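Local coordinates for uncharacterized protein SP1917 (PDB 3C9P), which is of unknown function, a small, mainly helical protein of Streptococcus pneumoniae that belongs to a family of uncharacterized bacterial proteins, at residues T77-C81 and G82-E86; K108-T111 and S112-L116; Q6-Y9 and N10-F13; P67-V70 and P71-A75. All blocks are in the same frame, centred on the assembly; numbering follows the deposited sequence.

Interaction 1: T77-C81 and G82-E86; sequences TGKIC and GVRIE
Ile80 and Val83 face each other as a hydrogen-bonded antiparallel pair: Ile80 N gives to Val83 O at 3.1 Å, and Val83 N returns a bond to Ile80 O at 3.0 Å. One step out, Lys79 and Arg84 form the non-hydrogen-bonded pair. The lysine side chain bends at chi2 and chi3 and crosses the arginine at about a right angle, laying Lys79 CD 4.0 Å over the centre of the Arg84 guanidinium plane. Water 1 sits in that plane at the edge, accepting from Arg84 NE at 2.7 Å and weakly from Lys79 NZ, which puts a polar oxygen between two like charges. This is a two-stranded beta hairpin closed by a type I' turn from Ile80 to Val83, with Gly82 at a positive phi (91°) suited to glycine. On the face of Ile80, its CG2 rests 3.6 Å from Ile85 CG1. Past the paired strands, Ile85 N bonds to Gly78 O (2.9 Å). Beyond it Glu86 OE1 takes Gly78 N at 2.9 Å with its syn lone pair; chi1 of 64° puts Glu86 CG between its backbone N and carbonyl carbon, and a bend at chi2 turns the carboxylate back to Gly78 N. Arg84 NH1 makes a salt bridge to Glu86 OE2 at 3.6 Å. Lys101 NZ hydrogen-bonds to Lys79 O and Gln94 NE2 to Ile85 O, both from helix 91-107.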
loop_
_atom_site.group_PDB
_atom_site.type_symbol
_atom_site.label_atom_id
_atom_site.label_comp_id
_atom_site.label_asym_id
_atom_site.label_seq_id
_atom_site.Cartn_x
_atom_site.Cartn_y
_atom_site.Cartn_z
ATOM N N THR A 77 9.143 4.324 -7.536
ATOM C CA THR A 77 8.880 5.312 -8.594
ATOM C C THR A 77 8.118 4.633 -9.753
ATOM O O THR A 77 7.919 3.414 -9.740
ATOM C CB THR A 77 10.191 5.934 -9.117
ATOM O OG1 THR A 77 11.039 4.883 -9.608
ATOM C CG2 THR A 77 10.922 6.693 -8.001
ATOM N N GLY A 78 7.683 5.411 -10.739
ATOM C CA GLY A 78 7.001 4.842 -11.904
ATOM C C GLY A 78 5.515 5.131 -11.891
ATOM O O GLY A 78 5.040 5.927 -11.084
ATOM N N LYS A 79 4.783 4.452 -12.762
ATOM C CA LYS A 79 3.382 4.752 -13.020
ATOM C C LYS A 79 2.487 3.765 -12.305
ATOM O O LYS A 79 2.814 2.586 -12.195
ATOM C CB LYS A 79 3.076 4.670 -14.518
ATOM C CG LYS A 79 3.743 5.716 -15.398
ATOM C CD LYS A 79 3.184 7.083 -15.147
ATOM C CE LYS A 79 2.268 7.544 -16.263
ATOM N NZ LYS A 79 2.263 9.047 -16.291
ATOM N N ILE A 80 1.348 4.255 -11.840
ATOM C CA ILE A 80 0.311 3.407 -11.267
ATOM C C ILE A 80 -0.972 4.218 -11.314
ATOM O O ILE A 80 -0.934 5.447 -11.230
ATOM C CB ILE A 80 0.682 2.916 -9.813
ATOM C CG1 ILE A 80 -0.022 1.602 -9.449
ATOM C CG2 ILE A 80 0.469 4.021 -8.759
ATOM C CD1 ILE A 80 0.335 0.406 -10.362
ATOM N N CYS A 81 -2.105 3.537 -11.483
ATOM C CA CYS A 81 -3.418 4.193 -11.546
ATOM C C CYS A 81 -3.414 5.405 -12.484
ATOM O O CYS A 81 -4.119 6.389 -12.224
ATOM C CB CYS A 81 -3.883 4.612 -10.142
ATOM S SG CYS A 81 -3.821 3.304 -8.864
ATOM N N GLY A 82 -2.593 5.355 -13.534
ATOM C CA GLY A 82 -2.520 6.420 -14.558
ATOM C C GLY A 82 -1.524 7.575 -14.382
ATOM O O GLY A 82 -1.362 8.403 -15.293
ATOM N N VAL A 83 -0.852 7.643 -13.223
ATOM C CA VAL A 83 -0.035 8.811 -12.881
ATOM C C VAL A 83 1.368 8.443 -12.393
ATOM O O VAL A 83 1.613 7.318 -11.941
ATOM C CB VAL A 83 -0.721 9.733 -11.812
ATOM C CG1 VAL A 83 -2.007 10.384 -12.379
ATOM C CG2 VAL A 83 -1.022 8.965 -10.518
ATOM N N ARG A 84 2.284 9.404 -12.478
ATOM C CA ARG A 84 3.655 9.175 -12.033
ATOM C C ARG A 84 3.773 9.417 -10.528
ATOM O O ARG A 84 3.547 10.539 -10.058
ATOM C CB ARG A 84 4.611 10.066 -12.811
ATOM C CG ARG A 84 6.007 9.615 -12.708
ATOM C CD ARG A 84 6.896 10.204 -13.809
ATOM N NE ARG A 84 6.676 9.610 -15.128
ATOM C CZ ARG A 84 7.024 8.374 -15.485
ATOM N NH1 ARG A 84 7.596 7.545 -14.616
ATOM N NH2 ARG A 84 6.777 7.960 -16.723
ATOM N N ILE A 85 4.167 8.375 -9.787
ATOM C CA ILE A 85 4.089 8.388 -8.315
ATOM C C ILE A 85 4.953 9.490 -7.732
ATOM O O ILE A 85 4.497 10.281 -6.899
ATOM C CB ILE A 85 4.499 7.018 -7.735
ATOM C CG1 ILE A 85 3.425 5.960 -8.031
ATOM C CG2 ILE A 85 4.751 7.091 -6.220
ATOM C CD1 ILE A 85 4.021 4.524 -8.096
ATOM N N GLU A 86 6.191 9.567 -8.215
ATOM C CA GLU A 86 7.141 10.574 -7.745
ATOM C C GLU A 86 6.735 12.037 -8.065
ATOM O O GLU A 86 7.287 12.965 -7.485
ATOM C CB GLU A 86 8.548 10.286 -8.275
ATOM C CG GLU A 86 8.649 10.373 -9.800
ATOM C CD GLU A 86 8.443 9.026 -10.495
ATOM O OE1 GLU A 86 7.697 8.169 -9.980
ATOM O OE2 GLU A 86 9.023 8.826 -11.582
HETATM O O HOH W 1 5.023 10.796 -16.938
#

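Interaction 2: K108-T111 and S112-L116; sequences KGKT and SQQVL
Gln114 folds back over Thr111 from CB to OE1. Gln114 CB lies 3.6 Å from Thr111 OG1. CG comes closer to the same oxygen, and CD passes on toward the threonine backbone. At the tip Gln114 OE1 accepts from Thr111 N at 2.9 Å, in the carbonyl plane and on a lone pair, with an N-H...O angle of 168°. The chain is extended beyond CG, and with CG beside its own backbone N (chi1 -74°) it runs back past the helix start. In return Thr111 OG1 accepts from Gln114 N at 3.0 Å. The reciprocal pair is a capping box, with Thr111 as N-cap of helix 112-119; Val115 N to Thr111 O, also 3.0 Å, is the first helical bond. Just before it, Gly109 is the C-prime residue of the Schellman motif that ends helix 91-107, so one helix stops and the next starts within a few residues. Lys110 CB packs 3.7 Å from Val115 CG2, and Val115 reaches on to Leu102 and Trp105 of the preceding helix. Ser112 OG is hydrogen-bonded to Gln36 of helix 31-42. Water 2 donates to Gly109 O at 2.6 Å and to Gln114 OE1 at 2.9 Å. The glutamine oxygen therefore receives both a backbone N-H and a water, which identifies OE1 as the end of the amide turned to Thr111 and probably limits its rotation.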
loop_
_atom_site.group_PDB
_atom_site.type_symbol
_atom_site.label_atom_id
_atom_site.label_comp_id
_atom_site.label_asym_id
_atom_site.label_seq_id
_atom_site.Cartn_x
_atom_site.Cartn_y
_atom_site.Cartn_z
ATOM N N LYS A 108 1.227 -9.084 -10.016
ATOM C CA LYS A 108 2.068 -9.527 -11.093
ATOM C C LYS A 108 2.993 -10.702 -10.731
ATOM O O LYS A 108 3.854 -11.076 -11.524
ATOM C CB LYS A 108 2.844 -8.338 -11.650
ATOM C CG LYS A 108 2.178 -7.834 -12.868
ATOM C CD LYS A 108 2.094 -6.358 -12.964
ATOM C CE LYS A 108 0.637 -6.027 -13.045
ATOM N NZ LYS A 108 0.390 -5.000 -14.059
ATOM N N GLY A 109 2.815 -11.285 -9.546
ATOM C CA GLY A 109 3.452 -12.577 -9.253
ATOM C C GLY A 109 4.715 -12.520 -8.398
ATOM O O GLY A 109 5.348 -13.547 -8.137
ATOM N N LYS A 110 5.095 -11.340 -7.940
ATOM C CA LYS A 110 6.219 -11.260 -6.990
ATOM C C LYS A 110 5.811 -11.700 -5.584
ATOM O O LYS A 110 4.670 -11.504 -5.140
ATOM C CB LYS A 110 6.800 -9.839 -6.923
ATOM C CG LYS A 110 7.229 -9.269 -8.257
ATOM C CD LYS A 110 8.395 -10.037 -8.838
ATOM C CE LYS A 110 9.007 -9.275 -10.003
ATOM N NZ LYS A 110 9.825 -10.197 -10.855
ATOM N N THR A 111 6.749 -12.287 -4.854
ATOM C CA THR A 111 6.467 -12.534 -3.450
ATOM C C THR A 111 6.731 -11.225 -2.697
ATOM O O THR A 111 7.328 -10.276 -3.244
ATOM C CB THR A 111 7.373 -13.622 -2.878
ATOM O OG1 THR A 111 8.717 -13.148 -2.939
ATOM C CG2 THR A 111 7.253 -14.944 -3.688
ATOM N N SER A 112 6.309 -11.160 -1.442
ATOM C CA SER A 112 6.596 -9.965 -0.665
ATOM C C SER A 112 8.092 -9.817 -0.443
ATOM O O SER A 112 8.608 -8.697 -0.452
ATOM C CB SER A 112 5.810 -9.945 0.653
ATOM O OG SER A 112 6.147 -11.049 1.455
ATOM N N GLN A 113 8.800 -10.938 -0.253
ATOM C CA GLN A 113 10.266 -10.930 -0.141
ATOM C C GLN A 113 10.908 -10.286 -1.385
ATOM O O GLN A 113 11.799 -9.423 -1.288
ATOM C CB GLN A 113 10.803 -12.359 0.081
ATOM C CG GLN A 113 12.320 -12.454 0.292
ATOM C CD GLN A 113 12.839 -13.895 0.295
ATOM O OE1 GLN A 113 12.071 -14.853 0.430
ATOM N NE2 GLN A 113 14.146 -14.051 0.127
ATOM N N GLN A 114 10.445 -10.686 -2.567
ATOM C CA GLN A 114 10.969 -10.084 -3.825
ATOM C C GLN A 114 10.676 -8.582 -3.960
ATOM O O GLN A 114 11.497 -7.800 -4.460
ATOM C CB GLN A 114 10.408 -10.816 -5.034
ATOM C CG GLN A 114 11.060 -12.202 -5.229
ATOM C CD GLN A 114 10.364 -13.028 -6.279
ATOM O OE1 GLN A 114 9.137 -13.001 -6.397
ATOM N NE2 GLN A 114 11.148 -13.776 -7.064
ATOM N N VAL A 115 9.488 -8.180 -3.520
ATOM C CA VAL A 115 9.121 -6.774 -3.520
ATOM C C VAL A 115 10.007 -5.939 -2.586
ATOM O O VAL A 115 10.514 -4.885 -2.996
ATOM C CB VAL A 115 7.614 -6.597 -3.219
ATOM C CG1 VAL A 115 7.268 -5.121 -3.064
ATOM C CG2 VAL A 115 6.820 -7.202 -4.349
ATOM N N LEU A 116 10.188 -6.391 -1.347
ATOM C CA LEU A 116 11.082 -5.723 -0.416
ATOM C C LEU A 116 12.510 -5.702 -0.962
ATOM O O LEU A 116 13.200 -4.686 -0.875
ATOM C CB LEU A 116 11.051 -6.407 0.967
ATOM C CG LEU A 116 10.088 -5.853 2.039
ATOM C CD1 LEU A 116 8.656 -5.773 1.561
ATOM C CD2 LEU A 116 10.192 -6.671 3.381
HETATM O O HOH W 2 7.722 -14.594 -8.316
HETATM O O HOH W 3 10.666 -14.994 -2.556
#

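Interaction 3: Q6-Y9 and N10-F13; sequences QKLY and NMKF
Leu8 and the selenomethionine Met11 cross at about a right angle, Leu8 CD1 meeting the selenium, Met11 SE, at 4.2 Å. The Met11 side chain is extended beyond CG, which itself stands beside the backbone N (chi1 -61°); it therefore runs back along the preceding turn, Met11 CG lying 3.5 Å from Lys7 O and CE close to Leu8 N. Tyr9 is turned elsewhere: its ring has Gln6 CA over the centre of one face, 4.0 Å above the plane, while its hydroxyl is hydrogen-bonded to Asp90, which Gln6 NE2 also reaches. Leu8 and Tyr9 both touch Ile96 of helix 91-107, and so lay the N-terminal segment against that helix. The backbone makes one tight turn ahead of helix 13-26, with successive i to i+3 bonds: Asn10 N to Lys7 O at 3.2 Å and Met11 N to Leu8 O at 3.1 Å. Asn10 OD1 swings back over the Tyr9 peptide, and water 4 donates to it at 2.8 Å and to Tyr9 O at 2.9 Å. The side-chain contact across the turn is thus apolar and modest, while its polar part is supplied by the backbone bonds and the bridging water.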
loop_
_atom_site.group_PDB
_atom_site.type_symbol
_atom_site.label_atom_id
_atom_site.label_comp_id
_atom_site.label_asym_id
_atom_site.label_seq_id
_atom_site.Cartn_x
_atom_site.Cartn_y
_atom_site.Cartn_z
ATOM N N GLN A 6 -9.489 12.928 -3.693
ATOM C CA GLN A 6 -9.490 12.941 -2.231
ATOM C C GLN A 6 -10.742 12.280 -1.635
ATOM O O GLN A 6 -10.777 11.997 -0.443
ATOM C CB GLN A 6 -9.326 14.376 -1.722
ATOM C CG GLN A 6 -7.988 14.999 -2.192
ATOM C CD GLN A 6 -7.605 16.280 -1.455
ATOM O OE1 GLN A 6 -8.451 16.981 -0.932
ATOM N NE2 GLN A 6 -6.310 16.586 -1.431
ATOM N N LYS A 7 -11.753 12.026 -2.465
ATOM C CA LYS A 7 -12.886 11.180 -2.060
ATOM C C LYS A 7 -12.393 9.832 -1.502
ATOM O O LYS A 7 -12.988 9.286 -0.573
ATOM C CB LYS A 7 -13.891 10.974 -3.221
ATOM C CG LYS A 7 -14.630 12.285 -3.572
ATOM C CD LYS A 7 -15.622 12.213 -4.740
ATOM C CE LYS A 7 -16.049 13.663 -5.099
ATOM N NZ LYS A 7 -16.899 13.811 -6.334
ATOM N N LEU A 8 -11.296 9.319 -2.047
ATOM C CA LEU A 8 -10.679 8.096 -1.516
ATOM C C LEU A 8 -10.354 8.164 -0.010
ATOM O O LEU A 8 -10.496 7.173 0.713
ATOM C CB LEU A 8 -9.393 7.783 -2.292
ATOM C CG LEU A 8 -8.626 6.523 -1.917
ATOM C CD1 LEU A 8 -9.475 5.230 -2.070
ATOM C CD2 LEU A 8 -7.393 6.446 -2.794
ATOM N N TYR A 9 -9.890 9.315 0.449
ATOM C CA TYR A 9 -9.435 9.444 1.832
ATOM C C TYR A 9 -10.542 9.126 2.833
ATOM O O TYR A 9 -10.256 8.725 3.953
ATOM C CB TYR A 9 -8.927 10.850 2.102
ATOM C CG TYR A 9 -7.786 11.331 1.231
ATOM C CD1 TYR A 9 -7.035 10.440 0.432
ATOM C CD2 TYR A 9 -7.430 12.686 1.233
ATOM C CE1 TYR A 9 -6.004 10.887 -0.350
ATOM C CE2 TYR A 9 -6.376 13.147 0.457
ATOM C CZ TYR A 9 -5.681 12.236 -0.340
ATOM O OH TYR A 9 -4.639 12.688 -1.099
ATOM N N ASN A 10 -11.798 9.332 2.438
ATOM C CA ASN A 10 -12.906 9.175 3.353
ATOM C C ASN A 10 -13.635 7.860 3.182
ATOM O O ASN A 10 -14.595 7.602 3.905
ATOM C CB ASN A 10 -13.868 10.356 3.227
ATOM C CG ASN A 10 -13.164 11.679 3.464
ATOM O OD1 ASN A 10 -12.361 11.802 4.396
ATOM N ND2 ASN A 10 -13.414 12.661 2.584
HETATM N N MSE A 11 -13.198 7.041 2.224
HETATM C CA MSE A 11 -13.724 5.670 2.097
HETATM C C MSE A 11 -13.183 4.815 3.230
HETATM O O MSE A 11 -12.078 5.037 3.692
HETATM C CB MSE A 11 -13.384 5.080 0.738
HETATM C CG MSE A 11 -14.018 5.925 -0.386
HETATM SE SE MSE A 11 -13.634 5.090 -2.104
HETATM C CE MSE A 11 -13.951 6.653 -3.279
ATOM N N LYS A 12 -13.990 3.869 3.710
ATOM C CA LYS A 12 -13.574 3.047 4.851
ATOM C C LYS A 12 -12.337 2.207 4.556
ATOM O O LYS A 12 -12.263 1.544 3.521
ATOM C CB LYS A 12 -14.733 2.177 5.344
ATOM C CG LYS A 12 -15.943 2.989 5.830
ATOM C CD LYS A 12 -15.624 3.855 7.023
ATOM C CE LYS A 12 -16.886 4.621 7.567
ATOM N NZ LYS A 12 -18.200 4.079 7.127
ATOM N N PHE A 13 -11.367 2.236 5.479
ATOM C CA PHE A 13 -10.161 1.425 5.336
ATOM C C PHE A 13 -10.461 -0.032 4.981
ATOM O O PHE A 13 -9.869 -0.591 4.057
ATOM C CB PHE A 13 -9.300 1.456 6.616
ATOM C CG PHE A 13 -8.187 0.459 6.589
ATOM C CD1 PHE A 13 -7.042 0.696 5.819
ATOM C CD2 PHE A 13 -8.310 -0.760 7.269
ATOM C CE1 PHE A 13 -6.013 -0.256 5.762
ATOM C CE2 PHE A 13 -7.312 -1.709 7.192
ATOM C CZ PHE A 13 -6.151 -1.463 6.437
HETATM O O HOH W 4 -10.627 10.585 6.189
#

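Interaction 4: P67-V70 and P71-A75; sequences PYYV and PERIA
The Arg73 guanidinium is sandwiched between Tyr69 and Ile74: Tyr69 CB lies 3.4 Å above one face, offset toward the rim, and Ile74 CD1 sits 4.0 Å from the opposite face, over the centre. At the edge Val70 O lies in the guanidinium plane and accepts from Arg73 NH1 at 3.0 Å with an N-H...O angle of 168°. The aromatic ring of Tyr69 is inclined 39° to the guanidinium, and the two side chains cross at about a right angle; Arg73 CD approaches the ring obliquely, 3.8 Å from Tyr69 CD1. Arg73 CG stands between its own N and carbonyl carbon (chi1 77°), and from there the chain is extended to NE, which carries the arginine back past Val70 in the opposite direction to the valine side chain. Arg73 N also bonds to Val70 O, at 3.2 Å. This i to i+3 bond opens the 3-10 segment 71-75, begun by Pro71. Val70 CG2 packs 3.6 Å from Pro71 CD, and Glu72 OE1 comes within 3.2 Å of Val70 CG2; both Val70 and Glu72 touch Trp40 of helix 31-42. Arg73 NE also forms a salt bridge with Glu95 of helix 91-107, while Tyr69 OH bonds to Phe63 O. Val70 O is gripped by two donors of one residue, which reach it from opposite faces of its carbonyl plane. The arginine thus closes a ring onto the start of its own turn, and the Glu95 carboxylate offsets its charge and probably eases the nearness of Arg98.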
loop_
_atom_site.group_PDB
_atom_site.type_symbol
_atom_site.label_atom_id
_atom_site.label_comp_id
_atom_site.label_asym_id
_atom_site.label_seq_id
_atom_site.Cartn_x
_atom_site.Cartn_y
_atom_site.Cartn_z
ATOM N N PRO A 67 2.760 4.727 11.615
ATOM C CA PRO A 67 3.768 5.064 12.641
ATOM C C PRO A 67 5.150 5.459 12.126
ATOM O O PRO A 67 5.831 6.251 12.770
ATOM C CB PRO A 67 3.887 3.780 13.483
ATOM C CG PRO A 67 3.106 2.741 12.785
ATOM C CD PRO A 67 2.362 3.308 11.625
ATOM N N TYR A 68 5.592 4.903 11.005
ATOM C CA TYR A 68 6.969 5.119 10.587
ATOM C C TYR A 68 7.161 4.757 9.122
ATOM O O TYR A 68 7.464 3.608 8.796
ATOM C CB TYR A 68 7.930 4.274 11.423
ATOM C CG TYR A 68 9.323 4.856 11.511
ATOM C CD1 TYR A 68 10.238 4.734 10.460
ATOM C CD2 TYR A 68 9.719 5.546 12.662
ATOM C CE1 TYR A 68 11.522 5.309 10.578
ATOM C CE2 TYR A 68 10.977 6.101 12.786
ATOM C CZ TYR A 68 11.868 5.989 11.745
ATOM O OH TYR A 68 13.125 6.553 11.925
ATOM N N TYR A 69 7.035 5.740 8.241
ATOM C CA TYR A 69 7.200 5.440 6.816
ATOM C C TYR A 69 8.643 5.090 6.543
ATOM O O TYR A 69 9.553 5.800 7.009
ATOM C CB TYR A 69 6.768 6.642 5.982
ATOM C CG TYR A 69 5.264 6.710 5.807
ATOM C CD1 TYR A 69 4.627 5.880 4.866
ATOM C CD2 TYR A 69 4.487 7.585 6.567
ATOM C CE1 TYR A 69 3.263 5.921 4.689
ATOM C CE2 TYR A 69 3.093 7.643 6.387
ATOM C CZ TYR A 69 2.510 6.810 5.436
ATOM O OH TYR A 69 1.174 6.832 5.232
ATOM N N VAL A 70 8.854 4.012 5.787
ATOM C CA VAL A 70 10.204 3.471 5.548
ATOM C C VAL A 70 10.957 4.394 4.576
ATOM O O VAL A 70 10.370 4.871 3.591
ATOM C CB VAL A 70 10.114 1.991 5.051
ATOM C CG1 VAL A 70 9.597 1.911 3.600
ATOM C CG2 VAL A 70 11.436 1.222 5.209
ATOM N N PRO A 71 12.239 4.698 4.873
ATOM C CA PRO A 71 13.001 5.589 4.006
ATOM C C PRO A 71 13.063 5.121 2.537
ATOM O O PRO A 71 13.015 5.947 1.639
ATOM C CB PRO A 71 14.408 5.611 4.647
ATOM C CG PRO A 71 14.177 5.251 6.081
ATOM C CD PRO A 71 13.004 4.296 6.070
ATOM N N GLU A 72 13.117 3.811 2.312
ATOM C CA GLU A 72 13.312 3.269 0.969
ATOM C C GLU A 72 12.084 3.452 0.072
ATOM O O GLU A 72 12.117 3.126 -1.112
ATOM C CB GLU A 72 13.696 1.787 1.068
ATOM C CG GLU A 72 15.133 1.555 1.592
ATOM C CD GLU A 72 15.281 1.726 3.120
ATOM O OE1 GLU A 72 14.263 1.860 3.846
ATOM O OE2 GLU A 72 16.430 1.705 3.598
ATOM N N ARG A 73 10.997 3.977 0.635
ATOM C CA ARG A 73 9.766 4.137 -0.139
ATOM C C ARG A 73 9.913 5.213 -1.219
ATOM O O ARG A 73 9.156 5.244 -2.181
ATOM C CB ARG A 73 8.592 4.458 0.791
ATOM C CG ARG A 73 8.568 5.892 1.270
ATOM C CD ARG A 73 7.565 6.104 2.398
ATOM N NE ARG A 73 7.425 7.542 2.629
ATOM C CZ ARG A 73 8.337 8.313 3.208
ATOM N NH1 ARG A 73 9.479 7.784 3.672
ATOM N NH2 ARG A 73 8.096 9.620 3.320
ATOM N N ILE A 74 10.908 6.092 -1.059
ATOM C CA ILE A 74 11.205 7.123 -2.046
ATOM C C ILE A 74 11.648 6.470 -3.385
ATOM O O ILE A 74 11.498 7.057 -4.466
ATOM C CB ILE A 74 12.320 8.054 -1.494
ATOM C CG1 ILE A 74 11.888 8.714 -0.152
ATOM C CG2 ILE A 74 12.845 9.078 -2.531
ATOM C CD1 ILE A 74 10.508 9.330 -0.112
ATOM N N ALA A 75 12.194 5.262 -3.303
ATOM C CA ALA A 75 12.598 4.516 -4.508
ATOM C C ALA A 75 11.435 3.846 -5.255
ATOM O O ALA A 75 11.642 3.337 -6.369
ATOM C CB ALA A 75 13.684 3.478 -4.152
#

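In the fold
From the N terminus, interaction 3 (6-13) comes first, a turn closed just before helix 13-26 and laid on helix 91-107. Interaction 4 (67-75) follows helix 59-64 as a turn between helices 31-42 and 91-107, and its end adjoins interaction 1 (77-86), the hairpin that leads on to helix 91-107. Interaction 2 (108-116) joins that helix to helix 112-119. The four lie in series along the chain; none nests in or crosses another. Interactions 2 and 3 are farthest apart, about 26 Å between centres, on opposite sides of the chain's centre. Side chains from all four contacts touch helix 91-107.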